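Local coordinates for protein dITP/XTP pyrophosphatase (Staphylococcus aureus, PDB 4BNQ) that probably hydrolyses non-canonical purine nucleoside triphosphates such as XTP, dITP and ITP to their monophosphates and diphosphate, clearing them from the nucleotide pool, at residues Lys2-Gln11 / Phe21-Leu32; Val135-Glu146 / Ile154-Ala165. All blocks are in the same frame, centred on the assembly; numbering follows the deposited sequence.

Interaction 1 of 2, residues Lys2-Gln11 / Phe21-Leu32; sequences KEIVIASNNQ and FPDYHVIGISEL. With PO4 (phosphate ion), chain C.
Ile4 and Ile6 meet Val26 tightly on one face of the parallel strand pair 3-6 and 25-28: Ile6 CD1 lies 3.6 Å from Val26 CG1, and the Ile4 side chain lies beside that of Val26, CG2 to CG2. With CG1 of Ile4 swung anti to its N (chi1 -168°), CD1 crosses to Phe21 CZ at 3.9 Å. On the face bearing Val5 and Ile27, Val5 CG1 meets Leu32 CD1 tip to tip. Four nearly straight backbone bonds, from His25 N to Lys2 O through Ile6 N to Ile27 O, fix the register; a fifth, Ile29 N to Ile6 O, is more bent (130° at the hydrogen).

The solvent side is looser. The Lys2 chain lies across the Tyr24 ring, its CD 3.5 Å above the ring centre in a CH-pi contact. Its NZ, 4.3 Å from Asp23 OD2, is too far for a salt bridge. Past the strands, Gln11 NE2 donates to Ser30 OG (3.0 Å), which lies in its amide plane, and a water links Ser8 O to Ser30 N.

The pair belongs to a beta-alpha-beta unit whose two strands are connected by helix 11-20. At its loop, Ser8 OG and Asn9 N bind a phosphate ion, probably from the crystallisation liquor, to which Lys13 and Lys52 also donate. The apolar base thus presents hydroxyl and amide donors to an anion, consistent with the substrate binding predicted for Ser8-Gln11.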
loop_
_atom_site.group_PDB
_atom_site.type_symbol
_atom_site.label_atom_id
_atom_site.label_comp_id
_atom_site.label_asym_id
_atom_site.label_seq_id
_atom_site.Cartn_x
_atom_site.Cartn_y
_atom_site.Cartn_z
ATOM N N LYS A 2 -13.845 -14.641 17.057
ATOM C CA LYS A 2 -13.169 -13.600 16.288
ATOM C C LYS A 2 -14.154 -12.934 15.308
ATOM O O LYS A 2 -14.525 -13.511 14.280
ATOM C CB LYS A 2 -11.967 -14.178 15.538
ATOM C CG LYS A 2 -10.911 -13.134 15.189
ATOM C CD LYS A 2 -9.932 -13.630 14.117
ATOM C CE LYS A 2 -8.668 -14.215 14.731
ATOM N NZ LYS A 2 -7.740 -14.779 13.703
ATOM N N GLU A 3 -14.572 -11.715 15.640
ATOM C CA GLU A 3 -15.659 -11.041 14.930
ATOM C C GLU A 3 -15.315 -9.608 14.590
ATOM O O GLU A 3 -14.714 -8.892 15.401
ATOM C CB GLU A 3 -16.909 -11.006 15.802
ATOM C CG GLU A 3 -17.893 -12.123 15.570
ATOM C CD GLU A 3 -19.060 -12.051 16.541
ATOM O OE1 GLU A 3 -19.136 -11.065 17.313
ATOM O OE2 GLU A 3 -19.898 -12.978 16.539
ATOM N N ILE A 4 -15.741 -9.173 13.410
ATOM C CA ILE A 4 -15.651 -7.760 13.082
ATOM C C ILE A 4 -16.971 -7.225 12.510
ATOM O O ILE A 4 -17.548 -7.806 11.584
ATOM C CB ILE A 4 -14.444 -7.462 12.164
ATOM C CG1 ILE A 4 -14.210 -5.958 12.072
ATOM C CG2 ILE A 4 -14.637 -8.073 10.792
ATOM C CD1 ILE A 4 -12.917 -5.602 11.381
ATOM N N VAL A 5 -17.473 -6.145 13.101
ATOM C CA VAL A 5 -18.706 -5.534 12.632
ATOM C C VAL A 5 -18.363 -4.409 11.665
ATOM O O VAL A 5 -17.578 -3.498 11.981
ATOM C CB VAL A 5 -19.538 -4.993 13.796
ATOM C CG1 VAL A 5 -20.790 -4.267 13.274
ATOM C CG2 VAL A 5 -19.910 -6.139 14.773
ATOM N N ILE A 6 -18.929 -4.480 10.471
ATOM C CA ILE A 6 -18.657 -3.451 9.479
ATOM C C ILE A 6 -19.889 -2.578 9.198
ATOM O O ILE A 6 -20.922 -3.061 8.719
ATOM C CB ILE A 6 -18.157 -4.070 8.183
ATOM C CG1 ILE A 6 -16.951 -4.985 8.488
ATOM C CG2 ILE A 6 -17.796 -2.979 7.193
ATOM C CD1 ILE A 6 -16.504 -5.782 7.329
ATOM N N ALA A 7 -19.769 -1.289 9.500
ATOM C CA ALA A 7 -20.900 -0.374 9.401
ATOM C C ALA A 7 -21.032 0.129 7.965
ATOM O O ALA A 7 -20.878 1.319 7.680
ATOM C CB ALA A 7 -20.733 0.765 10.347
ATOM N N SER A 8 -21.308 -0.797 7.056
ATOM C CA SER A 8 -21.528 -0.444 5.675
ATOM C C SER A 8 -22.737 -1.187 5.168
ATOM O O SER A 8 -22.901 -2.387 5.478
ATOM C CB SER A 8 -20.318 -0.827 4.833
ATOM O OG SER A 8 -20.562 -0.485 3.483
ATOM N N ASN A 9 -23.569 -0.471 4.399
ATOM C CA ASN A 9 -24.777 -1.022 3.773
ATOM C C ASN A 9 -24.457 -1.608 2.413
ATOM O O ASN A 9 -25.333 -2.147 1.737
ATOM C CB ASN A 9 -25.844 0.062 3.557
ATOM C CG ASN A 9 -26.512 0.494 4.849
ATOM O OD1 ASN A 9 -26.685 -0.303 5.774
ATOM N ND2 ASN A 9 -26.887 1.765 4.921
ATOM N N ASN A 10 -23.208 -1.468 1.991
ATOM C CA ASN A 10 -22.839 -1.873 0.648
ATOM C C ASN A 10 -22.429 -3.344 0.658
ATOM O O ASN A 10 -21.408 -3.715 1.237
ATOM C CB ASN A 10 -21.718 -0.976 0.124
ATOM C CG ASN A 10 -21.367 -1.246 -1.333
ATOM O OD1 ASN A 10 -21.173 -2.391 -1.744
ATOM N ND2 ASN A 10 -21.259 -0.182 -2.114
ATOM N N GLN A 11 -23.238 -4.181 0.017
ATOM C CA GLN A 11 -23.011 -5.624 0.035
ATOM C C GLN A 11 -21.748 -6.023 -0.718
ATOM O O GLN A 11 -21.136 -7.042 -0.393
ATOM C CB GLN A 11 -24.240 -6.380 -0.496
ATOM C CG GLN A 11 -25.496 -6.167 0.352
ATOM C CD GLN A 11 -25.363 -6.765 1.746
ATOM O OE1 GLN A 11 -24.570 -7.691 1.969
ATOM N NE2 GLN A 11 -26.129 -6.234 2.695
ATOM N N PHE A 21 -10.655 -10.713 5.333
ATOM C CA PHE A 21 -10.581 -11.240 6.700
ATOM C C PHE A 21 -11.064 -12.684 6.734
ATOM O O PHE A 21 -12.128 -12.946 7.296
ATOM C CB PHE A 21 -11.513 -10.470 7.636
ATOM C CG PHE A 21 -11.115 -9.039 7.903
ATOM C CD1 PHE A 21 -10.037 -8.730 8.723
ATOM C CD2 PHE A 21 -11.865 -8.000 7.391
ATOM C CE1 PHE A 21 -9.702 -7.403 8.994
ATOM C CE2 PHE A 21 -11.533 -6.672 7.661
ATOM C CZ PHE A 21 -10.461 -6.375 8.464
ATOM N N PRO A 22 -10.306 -13.626 6.139
ATOM C CA PRO A 22 -10.833 -14.999 6.078
ATOM C C PRO A 22 -10.851 -15.661 7.448
ATOM O O PRO A 22 -11.576 -16.633 7.635
ATOM C CB PRO A 22 -9.858 -15.717 5.135
ATOM C CG PRO A 22 -8.574 -14.934 5.246
ATOM C CD PRO A 22 -8.985 -13.500 5.491
ATOM N N ASP A 23 -10.071 -15.137 8.390
ATOM C CA ASP A 23 -10.044 -15.697 9.735
ATOM C C ASP A 23 -11.117 -15.092 10.638
ATOM O O ASP A 23 -11.231 -15.459 11.807
ATOM C CB ASP A 23 -8.660 -15.525 10.376
ATOM C CG ASP A 23 -7.609 -16.444 9.759
ATOM O OD1 ASP A 23 -7.986 -17.511 9.217
ATOM O OD2 ASP A 23 -6.404 -16.098 9.810
ATOM N N TYR A 24 -11.914 -14.171 10.109
ATOM C CA TYR A 24 -12.889 -13.501 10.959
ATOM C C TYR A 24 -14.295 -13.899 10.616
ATOM O O TYR A 24 -14.589 -14.291 9.486
ATOM C CB TYR A 24 -12.787 -11.988 10.831
ATOM C CG TYR A 24 -11.647 -11.347 11.591
ATOM C CD1 TYR A 24 -10.339 -11.365 11.091
ATOM C CD2 TYR A 24 -11.882 -10.697 12.794
ATOM C CE1 TYR A 24 -9.303 -10.758 11.782
ATOM C CE2 TYR A 24 -10.852 -10.088 13.490
ATOM C CZ TYR A 24 -9.570 -10.121 12.983
ATOM O OH TYR A 24 -8.567 -9.518 13.695
ATOM N N HIS A 25 -15.175 -13.804 11.600
ATOM C CA HIS A 25 -16.578 -13.781 11.267
ATOM C C HIS A 25 -16.902 -12.331 10.925
ATOM O O HIS A 25 -16.940 -11.463 11.803
ATOM C CB HIS A 25 -17.465 -14.285 12.404
ATOM C CG HIS A 25 -18.914 -14.210 12.068
ATOM N ND1 HIS A 25 -19.902 -13.942 13.018
ATOM C CD2 HIS A 25 -19.574 -14.326 10.901
ATOM C CE1 HIS A 25 -21.067 -13.913 12.451
ATOM N NE2 HIS A 25 -20.914 -14.143 11.130
ATOM N N VAL A 26 -17.102 -12.065 9.640
ATOM C CA VAL A 26 -17.390 -10.709 9.182
ATOM C C VAL A 26 -18.887 -10.476 9.291
ATOM O O VAL A 26 -19.682 -11.226 8.722
ATOM C CB VAL A 26 -16.865 -10.484 7.745
ATOM C CG1 VAL A 26 -17.477 -9.252 7.116
ATOM C CG2 VAL A 26 -15.350 -10.366 7.747
ATOM N N ILE A 27 -19.276 -9.463 10.061
ATOM C CA ILE A 27 -20.693 -9.147 10.260
ATOM C C ILE A 27 -21.002 -7.784 9.631
ATOM O O ILE A 27 -20.513 -6.745 10.102
ATOM C CB ILE A 27 -21.078 -9.106 11.761
ATOM C CG1 ILE A 27 -20.811 -10.453 12.421
ATOM C CG2 ILE A 27 -22.556 -8.778 11.957
ATOM C CD1 ILE A 27 -21.202 -10.515 13.893
ATOM N N GLY A 28 -21.801 -7.790 8.565
ATOM C CA GLY A 28 -22.213 -6.553 7.921
ATOM C C GLY A 28 -23.300 -5.882 8.757
ATOM O O GLY A 28 -24.095 -6.569 9.392
ATOM N N ILE A 29 -23.348 -4.553 8.759
ATOM C CA ILE A 29 -24.336 -3.857 9.579
ATOM C C ILE A 29 -25.779 -4.245 9.247
ATOM O O ILE A 29 -26.647 -4.218 10.125
ATOM C CB ILE A 29 -24.180 -2.340 9.492
ATOM C CG1 ILE A 29 -24.829 -1.688 10.707
ATOM C CG2 ILE A 29 -24.775 -1.805 8.189
ATOM C CD1 ILE A 29 -24.141 -1.994 11.975
ATOM N N SER A 30 -26.042 -4.629 7.996
ATOM C CA SER A 30 -27.411 -5.004 7.627
ATOM C C SER A 30 -27.952 -6.174 8.448
ATOM O O SER A 30 -29.163 -6.362 8.538
ATOM C CB SER A 30 -27.541 -5.261 6.119
ATOM O OG SER A 30 -26.618 -6.235 5.671
ATOM N N GLU A 31 -27.062 -6.956 9.055
ATOM C CA GLU A 31 -27.498 -8.041 9.917
ATOM C C GLU A 31 -28.011 -7.532 11.261
ATOM O O GLU A 31 -28.902 -8.127 11.859
ATOM C CB GLU A 31 -26.354 -9.030 10.143
ATOM C CG GLU A 31 -25.990 -9.873 8.925
ATOM C CD GLU A 31 -24.855 -10.855 9.207
ATOM O OE1 GLU A 31 -25.039 -11.791 10.023
ATOM O OE2 GLU A 31 -23.767 -10.688 8.613
ATOM N N LEU A 32 -27.422 -6.439 11.738
ATOM C CA LEU A 32 -27.725 -5.887 13.055
ATOM C C LEU A 32 -28.709 -4.706 12.991
ATOM O O LEU A 32 -29.593 -4.566 13.841
ATOM C CB LEU A 32 -26.430 -5.431 13.711
ATOM C CG LEU A 32 -25.346 -6.513 13.804
ATOM C CD1 LEU A 32 -24.145 -5.994 14.562
ATOM C CD2 LEU A 32 -25.900 -7.769 14.507
HETATM P P PO4 C . -21.588 2.662 2.629
HETATM O O1 PO4 C . -20.325 1.943 3.106
HETATM O O2 PO4 C . -21.696 2.550 1.126
HETATM O O3 PO4 C . -21.483 4.129 3.004
HETATM O O4 PO4 C . -22.806 2.065 3.276
HETATM O O HOH W 1 -24.292 -4.658 5.536
#

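Interaction 2 of 2, residues Val135-Glu146 / Ile154-Ala165. With PO4 (phosphate ion), chain E.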
loop_
_atom_site.group_PDB
_atom_site.type_symbol
_atom_site.label_atom_id
_atom_site.label_comp_id
_atom_site.label_asym_id
_atom_site.label_seq_id
_atom_site.Cartn_x
_atom_site.Cartn_y
_atom_site.Cartn_z
ATOM N N VAL A 135 -5.210 2.641 -4.911
ATOM C CA VAL A 135 -4.644 1.884 -6.015
ATOM C C VAL A 135 -4.815 2.676 -7.308
ATOM O O VAL A 135 -5.848 3.285 -7.535
ATOM C CB VAL A 135 -5.230 0.449 -6.117
ATOM C CG1 VAL A 135 -6.693 0.468 -6.557
ATOM C CG2 VAL A 135 -4.378 -0.425 -7.049
ATOM N N SER A 136 -3.778 2.691 -8.136
ATOM C CA SER A 136 -3.809 3.484 -9.354
ATOM C C SER A 136 -4.274 2.656 -10.542
ATOM O O SER A 136 -4.132 1.427 -10.550
ATOM C CB SER A 136 -2.431 4.071 -9.649
ATOM O OG SER A 136 -1.497 3.046 -9.958
ATOM N N GLY A 137 -4.818 3.345 -11.544
ATOM C CA GLY A 137 -5.257 2.719 -12.775
ATOM C C GLY A 137 -5.678 3.767 -13.793
ATOM O O GLY A 137 -5.323 4.948 -13.682
ATOM N N GLU A 138 -6.443 3.327 -14.786
ATOM C CA GLU A 138 -6.889 4.186 -15.863
ATOM C C GLU A 138 -8.330 3.850 -16.064
ATOM O O GLU A 138 -8.752 2.738 -15.726
ATOM C CB GLU A 138 -6.113 3.882 -17.149
ATOM C CG GLU A 138 -4.626 4.206 -17.059
ATOM C CD GLU A 138 -3.859 3.859 -18.329
ATOM O OE1 GLU A 138 -4.190 2.832 -18.964
ATOM O OE2 GLU A 138 -2.919 4.609 -18.687
ATOM N N ILE A 139 -9.092 4.794 -16.607
ATOM C CA ILE A 139 -10.485 4.518 -16.901
ATOM C C ILE A 139 -10.509 3.915 -18.294
ATOM O O ILE A 139 -9.999 4.517 -19.240
ATOM C CB ILE A 139 -11.342 5.789 -16.863
ATOM C CG1 ILE A 139 -11.226 6.467 -15.495
ATOM C CG2 ILE A 139 -12.803 5.471 -17.231
ATOM C CD1 ILE A 139 -11.701 5.612 -14.331
ATOM N N ALA A 140 -11.083 2.720 -18.429
ATOM C CA ALA A 140 -11.126 2.060 -19.737
ATOM C C ALA A 140 -12.137 2.736 -20.655
ATOM O O ALA A 140 -12.817 3.694 -20.264
ATOM C CB ALA A 140 -11.455 0.591 -19.586
ATOM N N ASP A 141 -12.248 2.218 -21.872
ATOM C CA ASP A 141 -13.184 2.787 -22.836
ATOM C C ASP A 141 -14.550 2.098 -22.769
ATOM O O ASP A 141 -15.393 2.291 -23.634
ATOM C CB ASP A 141 -12.616 2.702 -24.258
ATOM C CG ASP A 141 -12.389 1.281 -24.706
ATOM O OD1 ASP A 141 -12.602 0.356 -23.901
ATOM O OD2 ASP A 141 -11.988 1.070 -25.869
ATOM N N GLY A 142 -14.775 1.296 -21.736
ATOM C CA GLY A 142 -16.028 0.562 -21.645
ATOM C C GLY A 142 -16.011 -0.395 -20.477
ATOM O O GLY A 142 -15.069 -0.385 -19.680
ATOM N N LYS A 143 -17.046 -1.219 -20.352
ATOM C CA LYS A 143 -17.140 -2.108 -19.198
ATOM C C LYS A 143 -16.563 -3.473 -19.541
ATOM O O LYS A 143 -16.976 -4.095 -20.527
ATOM C CB LYS A 143 -18.598 -2.226 -18.748
ATOM C CG LYS A 143 -19.252 -0.870 -18.458
ATOM C CD LYS A 143 -20.674 -1.030 -18.017
ATOM C CE LYS A 143 -20.748 -1.857 -16.760
ATOM N NZ LYS A 143 -22.164 -2.190 -16.426
ATOM N N TYR A 144 -15.594 -3.933 -18.752
ATOM C CA TYR A 144 -14.986 -5.247 -18.991
ATOM C C TYR A 144 -15.047 -6.100 -17.733
ATOM O O TYR A 144 -14.660 -5.642 -16.655
ATOM C CB TYR A 144 -13.517 -5.112 -19.420
ATOM C CG TYR A 144 -13.251 -4.332 -20.696
ATOM C CD1 TYR A 144 -13.310 -2.944 -20.717
ATOM C CD2 TYR A 144 -12.903 -4.981 -21.869
ATOM C CE1 TYR A 144 -13.057 -2.223 -21.882
ATOM C CE2 TYR A 144 -12.644 -4.267 -23.040
ATOM C CZ TYR A 144 -12.717 -2.891 -23.036
ATOM O OH TYR A 144 -12.459 -2.179 -24.193
ATOM N N GLY A 145 -15.501 -7.343 -17.860
ATOM C CA GLY A 145 -15.664 -8.207 -16.695
ATOM C C GLY A 145 -16.978 -7.924 -16.004
ATOM O O GLY A 145 -17.676 -6.971 -16.367
ATOM N N GLU A 146 -17.335 -8.734 -15.010
ATOM C CA GLU A 146 -18.601 -8.517 -14.310
ATOM C C GLU A 146 -18.537 -8.864 -12.820
ATOM O O GLU A 146 -19.556 -8.882 -12.161
ATOM C CB GLU A 146 -19.718 -9.317 -14.981
ATOM C CG GLU A 146 -19.559 -10.804 -14.779
ATOM C CD GLU A 146 -20.589 -11.622 -15.526
ATOM O OE1 GLU A 146 -21.802 -11.339 -15.402
ATOM O OE2 GLU A 146 -20.184 -12.569 -16.228
ATOM N N ILE A 154 -14.861 -0.514 -15.171
ATOM C CA ILE A 154 -14.142 0.436 -16.017
ATOM C C ILE A 154 -12.817 0.870 -15.411
ATOM O O ILE A 154 -12.143 1.747 -15.942
ATOM C CB ILE A 154 -14.985 1.692 -16.329
ATOM C CG1 ILE A 154 -15.149 2.546 -15.080
ATOM C CG2 ILE A 154 -16.328 1.304 -16.911
ATOM C CD1 ILE A 154 -15.909 3.858 -15.315
ATOM N N PHE A 155 -12.444 0.273 -14.287
ATOM C CA PHE A 155 -11.170 0.619 -13.680
ATOM C C PHE A 155 -10.076 -0.379 -14.109
ATOM O O PHE A 155 -9.936 -1.468 -13.535
ATOM C CB PHE A 155 -11.283 0.683 -12.153
ATOM C CG PHE A 155 -10.104 1.354 -11.485
ATOM C CD1 PHE A 155 -10.099 2.728 -11.264
ATOM C CD2 PHE A 155 -9.003 0.617 -11.084
ATOM C CE1 PHE A 155 -9.010 3.350 -10.652
ATOM C CE2 PHE A 155 -7.915 1.233 -10.470
ATOM C CZ PHE A 155 -7.920 2.602 -10.259
ATOM N N TYR A 156 -9.300 0.022 -15.114
ATOM C CA TYR A 156 -8.271 -0.809 -15.715
ATOM C C TYR A 156 -7.007 -0.693 -14.881
ATOM O O TYR A 156 -6.574 0.414 -14.532
ATOM C CB TYR A 156 -8.025 -0.358 -17.162
ATOM C CG TYR A 156 -6.888 -1.064 -17.848
ATOM C CD1 TYR A 156 -7.057 -2.327 -18.391
ATOM C CD2 TYR A 156 -5.648 -0.461 -17.966
ATOM C CE1 TYR A 156 -6.007 -2.985 -19.016
ATOM C CE2 TYR A 156 -4.590 -1.104 -18.597
ATOM C CZ TYR A 156 -4.778 -2.365 -19.117
ATOM O OH TYR A 156 -3.749 -3.005 -19.750
ATOM N N VAL A 157 -6.429 -1.836 -14.539
ATOM C CA VAL A 157 -5.225 -1.855 -13.712
ATOM C C VAL A 157 -4.038 -2.307 -14.555
ATOM O O VAL A 157 -3.895 -3.509 -14.799
ATOM C CB VAL A 157 -5.385 -2.820 -12.516
ATOM C CG1 VAL A 157 -4.167 -2.762 -11.621
ATOM C CG2 VAL A 157 -6.654 -2.476 -11.708
ATOM N N PRO A 158 -3.194 -1.348 -15.000
ATOM C CA PRO A 158 -2.074 -1.619 -15.913
ATOM C C PRO A 158 -1.168 -2.750 -15.421
ATOM O O PRO A 158 -0.865 -3.634 -16.220
ATOM C CB PRO A 158 -1.311 -0.286 -15.947
ATOM C CG PRO A 158 -2.359 0.740 -15.668
ATOM C CD PRO A 158 -3.229 0.075 -14.607
ATOM N N LYS A 159 -0.780 -2.722 -14.144
ATOM C CA LYS A 159 -0.062 -3.814 -13.462
ATOM C C LYS A 159 -0.560 -5.185 -13.834
ATOM O O LYS A 159 0.188 -6.149 -13.802
ATOM C CB LYS A 159 -0.365 -3.751 -11.963
ATOM C CG LYS A 159 0.556 -2.951 -11.124
ATOM C CD LYS A 159 0.425 -3.375 -9.659
ATOM C CE LYS A 159 -0.926 -3.079 -9.073
ATOM N NZ LYS A 159 -0.800 -2.834 -7.616
ATOM N N LEU A 160 -1.856 -5.297 -14.096
ATOM C CA LEU A 160 -2.462 -6.616 -14.223
ATOM C C LEU A 160 -2.991 -6.822 -15.627
ATOM O O LEU A 160 -3.441 -7.905 -15.972
ATOM C CB LEU A 160 -3.587 -6.775 -13.197
ATOM C CG LEU A 160 -3.322 -7.495 -11.864
ATOM C CD1 LEU A 160 -1.956 -7.204 -11.346
ATOM C CD2 LEU A 160 -4.345 -7.078 -10.825
ATOM N N ASP A 161 -2.920 -5.764 -16.433
ATOM C CA ASP A 161 -3.596 -5.707 -17.736
ATOM C C ASP A 161 -5.062 -6.187 -17.650
ATOM O O ASP A 161 -5.530 -6.930 -18.511
ATOM C CB ASP A 161 -2.817 -6.517 -18.785
ATOM C CG ASP A 161 -3.312 -6.266 -20.190
ATOM O OD1 ASP A 161 -3.950 -5.219 -20.417
ATOM O OD2 ASP A 161 -3.075 -7.110 -21.075
ATOM N N LYS A 162 -5.773 -5.768 -16.604
ATOM C CA LYS A 162 -7.170 -6.161 -16.403
ATOM C C LYS A 162 -7.928 -5.051 -15.691
ATOM O O LYS A 162 -7.319 -4.216 -15.020
ATOM C CB LYS A 162 -7.263 -7.453 -15.577
ATOM C CG LYS A 162 -6.904 -8.734 -16.331
ATOM C CD LYS A 162 -7.232 -9.962 -15.498
ATOM C CE LYS A 162 -6.458 -11.189 -15.968
ATOM N NZ LYS A 162 -6.561 -11.360 -17.437
ATOM N N THR A 163 -9.250 -5.019 -15.846
ATOM C CA THR A 163 -10.048 -4.132 -15.005
ATOM C C THR A 163 -10.315 -4.822 -13.676
ATOM O O THR A 163 -10.256 -6.043 -13.589
ATOM C CB THR A 163 -11.399 -3.753 -15.620
ATOM O OG1 THR A 163 -12.236 -4.917 -15.680
ATOM C CG2 THR A 163 -11.231 -3.139 -17.018
ATOM N N MET A 164 -10.634 -4.030 -12.657
ATOM C CA MET A 164 -10.959 -4.542 -11.345
ATOM C C MET A 164 -12.052 -5.617 -11.465
ATOM O O MET A 164 -11.948 -6.659 -10.829
ATOM C CB MET A 164 -11.376 -3.372 -10.438
ATOM C CG MET A 164 -10.995 -3.485 -8.957
ATOM S SD MET A 164 -9.246 -3.660 -8.536
ATOM C CE MET A 164 -8.909 -1.987 -8.002
ATOM N N ALA A 165 -13.059 -5.413 -12.317
ATOM C CA ALA A 165 -14.137 -6.421 -12.453
ATOM C C ALA A 165 -13.706 -7.715 -13.157
ATOM O O ALA A 165 -14.414 -8.729 -13.134
ATOM C CB ALA A 165 -15.358 -5.843 -13.134
HETATM P P PO4 E . 0.222 1.207 -7.493
HETATM O O1 PO4 E . 1.532 1.002 -6.767
HETATM O O2 PO4 E . 0.415 2.279 -8.542
HETATM O O3 PO4 E . -0.866 1.646 -6.546
HETATM O O4 PO4 E . -0.178 -0.095 -8.158
#
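An antiparallel strand pairing, short and strongly twisted, joins the end of strand 126-139 to strand 155-157 near one margin of the main sheet; the N-to-C directions of the segments 135-139 and 155-157 make 122°, far from a flat pair's 180°. Glu138 and Tyr156 form the hydrogen-bonded pair, with Tyr156 N reaching Glu138 O at 2.8 Å and Glu138 N returning to Tyr156 O. Ala140 N bonds Ile154 O, and Ile139 faces Phe155 as the non-hydrogen-bonded pair between them.

Gly137 lets the strands close up: its CA lies 3.2 Å from Tyr156 O and its N 3.4 Å from Phe155 CZ, so the room a side chain would need is taken by that oxygen and the ring. CG of Phe155 is anti to N (chi1 -166°), which carries the ring there. Beyond it, Met164 CE meets Val135 CG1 tip to tip at 3.6 Å. At the other end, Thr163 OG1 donates to Tyr144 O (2.7 Å) from above the carbonyl plane, holding the returning loop against strand 162-163.

Ser136 OG and Lys159 NZ bind a phosphate ion, probably from the crystallisation liquor and also held by Ser136 of the second subunit, which places this end of the contact at the dimer interface. Inside the subunit, Phe155 stacks on Phe115 of strand 112-123, while Ile154 packs on Ile98 and Leu101 of helix 94-104 and Ile139 touches Leu71 of strand 64-73.

Overall arrangement
Interaction 1 comes wholly before interaction 2 in the sequence, and the two lie on opposite sides of the chain's centre, their own centres 27 Å apart and their nearest atoms about 12 Å apart. The parallel pair 3-6/25-28 attaches to strand 64-73 of the antiparallel sheet through backbone hydrogen bonds of Val5 and Ala7 with Ile65, whereas interaction 2 lies at strands 126-139, 155-157 and 162-163, near the other margin. Strand 64-73 is thus a shared neighbour, since Ile139 and Phe155 pack on its Leu71. Interaction 1 supplies predicted substrate-binding residues; interaction 2 lies beside Asp152 and Lys172, also predicted to bind substrate, and reaches the second subunit of the homodimer.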